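Local structure of hydroxylase (Rhodococcus sp., 2OR0) at residues Trp107-Ala110 / Phe111-Pro114; Pro114-Gln117 / Glu118-Gly122. The protein is a putative flavin-dependent hydroxylase of the acyl-CoA dehydrogenase family, probably using reduced flavin and molecular oxygen to insert one oxygen atom into its substrate. One frame throughout, in Å; residues are numbered along the deposited sequence.

Entering from the N-terminal side, the chain runs along helix 105-109, leaves it through the turn of contact 1, passes Asp113 and starts helix 114-121, whose turns make up contact 2. Contact 1 closes the tight bend between the two helices; contact 2 closes no loop but runs along the second helix. They follow one another, sharing Pro114, and neither nests in the other; their centres lie about 9 Å apart. Among the links between them, Gln117 NE2 reaches back to Ala112 O at 2.8 Å, and Leu109 CD2 packs on Trp121 CH2 at 3.5 Å. Contact 1 borders helices 234-239 and 250-277, contact 2 strands 163-170 and 182-188.

Contact 1 of 2, residues Trp107-Ala110 / Phe111-Pro114; sequences WELA and FADP
Phe111 turns back over the last turn of helix 105-109 and sets its edge against the face of Trp107. The stack is T-shaped: the planes stand at 87°, and the centroid of the six-membered indole ring lies 5.3 Å from that of Phe111. At the closest approach of the two side chains, Phe111 CE2 comes within 3.7 Å of Trp107 CZ3. Two torsions bring the rings together, Trp107 CG anti to its own N (chi1 -180°) and Phe111 CG lodged between N and C (chi1 56°). Glu108 O lies over the centre of the Phe111 ring, 3.5 Å above its plane, and Glu108 CG lies 3.8 Å from Phe111 CZ.

Backbone bonds shape the bend. Phe111 N donates to Glu108 O at 3.0 Å, and a type I turn from Leu109 to Ala112 is closed by Ala112 N to Leu109 O at 2.8 Å. Among apolar groups, Leu109 CD1 meets Ala112 CB at 3.8 Å.

Polar ends look outward to other parts of the fold: Trp107 NE1 bonds Leu245 O, and Glu108 OE2 bonds His184 ND1. The helix thus gives way to a buried turn from which Phe111 folds back onto Trp107, while the indole N-H and the Glu108 carboxylate, both buried, find their partners beyond the bend.

Contact 2 of 2, residues Pro114-Gln117 / Glu118-Gly122; sequences PQVQ and EEIWG
The indole of Trp121 meets Gln117 one turn earlier in helix 114-121, a short alpha-helix packed against the mixed beta-sheet. Ile120 CG2 stands over one face of the indole, 3.8 Å above its plane and offset toward the rim. The Gln117 amide is turned 89° from the ring plane; Gln117 OE1 lies 3.9 Å from Trp121 CZ3, while its NE2 bonds Ala112 O in the preceding loop. Gln117 O approaches the ring obliquely. Trp121 also packs on Pro106 and Leu109 of the preceding helix.

Four i to i+4 backbone bonds define the helix: Glu118 N to Pro114 O, Glu119 N to Gln115 O, Ile120 N to Val116 O and Trp121 N to Gln117 O. The N-H...O angle of the last is 160°, as suits regular alpha-helix. Ahead of the first turn, Asp113 at the N-cap bonds Gln115 N through OD1.

On the sheet-facing side, Val116 and Ile120 lie side by side and point the same way, Val116 CG2 to Ile120 CD1 at 3.8 Å. Both reach Ile186 of strand 182-188. Val116 CG2 lies anti to N, the CG1 branch taking the place between N and C (chi1 65°).

Along the neighbouring flank, Glu119 CG passes 3.4 Å from Gln115 O, and its carboxylate salt-bridges Arg223 through OE1. The direct gap from Gln115 NE2 to Glu119 OE2 is 4.2 Å, and a single water spans it, accepting from NE2 at 3.1 Å and donating to OE2 at 3.0 Å.

Contact 1 of 2, residues Trp107-Ala110 / Phe111-Pro114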
# COMPACT_ATOMS: atom_id res chain seq x y z
N TRP A 107 -0.98 11.59 -2.37
CA TRP A 107 -2.41 11.77 -2.44
C TRP A 107 -2.92 12.55 -1.22
O TRP A 107 -3.69 13.51 -1.35
CB TRP A 107 -3.13 10.42 -2.64
CG TRP A 107 -4.60 10.58 -2.72
CD1 TRP A 107 -5.36 10.85 -3.84
CD2 TRP A 107 -5.53 10.47 -1.63
NE1 TRP A 107 -6.68 10.94 -3.50
CE2 TRP A 107 -6.82 10.72 -2.15
CE3 TRP A 107 -5.39 10.20 -0.25
CZ2 TRP A 107 -7.97 10.70 -1.35
CZ3 TRP A 107 -6.52 10.18 0.53
CH2 TRP A 107 -7.80 10.42 -0.01
N GLU A 108 -2.48 12.14 -0.02
CA GLU A 108 -2.92 12.83 1.18
C GLU A 108 -2.28 14.24 1.29
O GLU A 108 -2.94 15.18 1.68
CB GLU A 108 -2.64 12.03 2.45
CG GLU A 108 -3.17 12.73 3.70
CD GLU A 108 -3.05 11.91 4.97
OE1 GLU A 108 -2.70 10.71 4.88
OE2 GLU A 108 -3.29 12.45 6.06
N LEU A 109 -1.00 14.37 0.94
CA LEU A 109 -0.33 15.65 1.03
C LEU A 109 -1.02 16.67 0.13
O LEU A 109 -0.91 17.87 0.36
CB LEU A 109 1.12 15.53 0.60
CG LEU A 109 2.04 16.62 1.17
CD1 LEU A 109 2.25 16.44 2.71
CD2 LEU A 109 3.36 16.65 0.41
N ALA A 110 -1.71 16.19 -0.91
CA ALA A 110 -2.39 17.06 -1.85
C ALA A 110 -3.34 17.96 -1.12
O ALA A 110 -3.52 19.10 -1.52
CB ALA A 110 -3.12 16.28 -2.93
N PHE A 111 -3.93 17.46 -0.03
CA PHE A 111 -4.80 18.28 0.79
C PHE A 111 -4.21 18.67 2.16
O PHE A 111 -4.95 19.06 3.07
CB PHE A 111 -6.25 17.73 0.90
CG PHE A 111 -6.35 16.30 1.41
CD1 PHE A 111 -6.51 16.03 2.79
CD2 PHE A 111 -6.35 15.22 0.52
CE1 PHE A 111 -6.65 14.75 3.26
CE2 PHE A 111 -6.48 13.90 0.99
CZ PHE A 111 -6.63 13.66 2.36
N ALA A 112 -2.89 18.55 2.28
CA ALA A 112 -2.17 19.17 3.40
C ALA A 112 -1.89 20.65 3.06
O ALA A 112 -2.00 21.06 1.89
CB ALA A 112 -0.85 18.43 3.69
N ASP A 113 -1.53 21.43 4.08
CA ASP A 113 -1.19 22.85 3.91
C ASP A 113 -0.27 23.08 2.73
O ASP A 113 0.75 22.39 2.57
CB ASP A 113 -0.54 23.41 5.17
CG ASP A 113 -0.55 24.93 5.20
OD1 ASP A 113 0.28 25.54 4.50
OD2 ASP A 113 -1.39 25.50 5.93
N PRO A 114 -0.62 24.08 1.89
CA PRO A 114 0.24 24.35 0.73
C PRO A 114 1.71 24.57 1.09
O PRO A 114 2.59 24.31 0.28
CB PRO A 114 -0.39 25.62 0.10
CG PRO A 114 -1.81 25.61 0.53
CD PRO A 114 -1.81 24.96 1.93

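Contact 2 of 2, residues Pro114-Gln117 / Glu118-Gly122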
# COMPACT_ATOMS: atom_id res chain seq x y z
N PRO A 114 -0.62 24.08 1.89
CA PRO A 114 0.24 24.35 0.73
C PRO A 114 1.71 24.57 1.09
O PRO A 114 2.59 24.31 0.28
CB PRO A 114 -0.39 25.62 0.10
CG PRO A 114 -1.81 25.61 0.53
CD PRO A 114 -1.81 24.96 1.93
N GLN A 115 1.98 25.04 2.31
CA GLN A 115 3.38 25.28 2.69
C GLN A 115 4.22 23.99 2.80
O GLN A 115 5.40 23.99 2.42
CB GLN A 115 3.47 26.10 3.97
CG GLN A 115 4.88 26.62 4.25
CD GLN A 115 4.96 27.48 5.51
OE1 GLN A 115 3.94 27.78 6.14
NE2 GLN A 115 6.17 27.86 5.88
N VAL A 116 3.63 22.91 3.32
CA VAL A 116 4.39 21.68 3.47
C VAL A 116 4.59 20.99 2.11
O VAL A 116 5.64 20.37 1.86
CB VAL A 116 3.82 20.76 4.59
CG1 VAL A 116 2.42 20.27 4.26
CG2 VAL A 116 4.79 19.60 4.94
N GLN A 117 3.62 21.14 1.21
CA GLN A 117 3.73 20.56 -0.14
C GLN A 117 4.92 21.20 -0.84
O GLN A 117 5.67 20.53 -1.56
CB GLN A 117 2.45 20.79 -0.96
CG GLN A 117 1.14 20.35 -0.31
CD GLN A 117 -0.03 20.37 -1.28
OE1 GLN A 117 0.13 20.05 -2.46
NE2 GLN A 117 -1.21 20.73 -0.79
N GLU A 118 5.09 22.51 -0.63
CA GLU A 118 6.19 23.28 -1.20
C GLU A 118 7.52 22.86 -0.56
O GLU A 118 8.52 22.67 -1.24
CB GLU A 118 5.90 24.79 -1.03
CG GLU A 118 6.92 25.77 -1.64
CD GLU A 118 7.26 25.49 -3.12
OE1 GLU A 118 6.36 25.10 -3.90
OE2 GLU A 118 8.44 25.68 -3.50
N GLU A 119 7.52 22.67 0.76
CA GLU A 119 8.73 22.18 1.45
C GLU A 119 9.20 20.82 0.91
O GLU A 119 10.40 20.60 0.69
CB GLU A 119 8.49 22.10 2.96
CG GLU A 119 8.48 23.45 3.65
CD GLU A 119 8.07 23.36 5.10
OE1 GLU A 119 7.46 22.35 5.51
OE2 GLU A 119 8.35 24.32 5.84
N ILE A 120 8.25 19.91 0.69
CA ILE A 120 8.56 18.54 0.26
C ILE A 120 8.89 18.45 -1.23
O ILE A 120 9.90 17.82 -1.61
CB ILE A 120 7.41 17.56 0.68
CG1 ILE A 120 7.32 17.54 2.22
CG2 ILE A 120 7.61 16.16 0.05
CD1 ILE A 120 6.21 16.73 2.81
N TRP A 121 8.07 19.07 -2.06
CA TRP A 121 8.21 18.94 -3.52
C TRP A 121 8.79 20.16 -4.24
O TRP A 121 9.18 20.07 -5.40
CB TRP A 121 6.86 18.60 -4.16
CG TRP A 121 6.31 17.25 -3.81
CD1 TRP A 121 7.01 16.06 -3.72
CD2 TRP A 121 4.95 16.94 -3.51
NE1 TRP A 121 6.15 15.04 -3.39
CE2 TRP A 121 4.88 15.55 -3.26
CE3 TRP A 121 3.78 17.69 -3.44
CZ2 TRP A 121 3.69 14.91 -2.94
CZ3 TRP A 121 2.60 17.07 -3.12
CH2 TRP A 121 2.56 15.68 -2.88
N GLY A 122 8.83 21.30 -3.53
CA GLY A 122 9.31 22.58 -4.09
C GLY A 122 10.59 22.50 -4.92
O GLY A 122 10.61 22.95 -6.06
O HOH W 1 8.55 26.81 4.11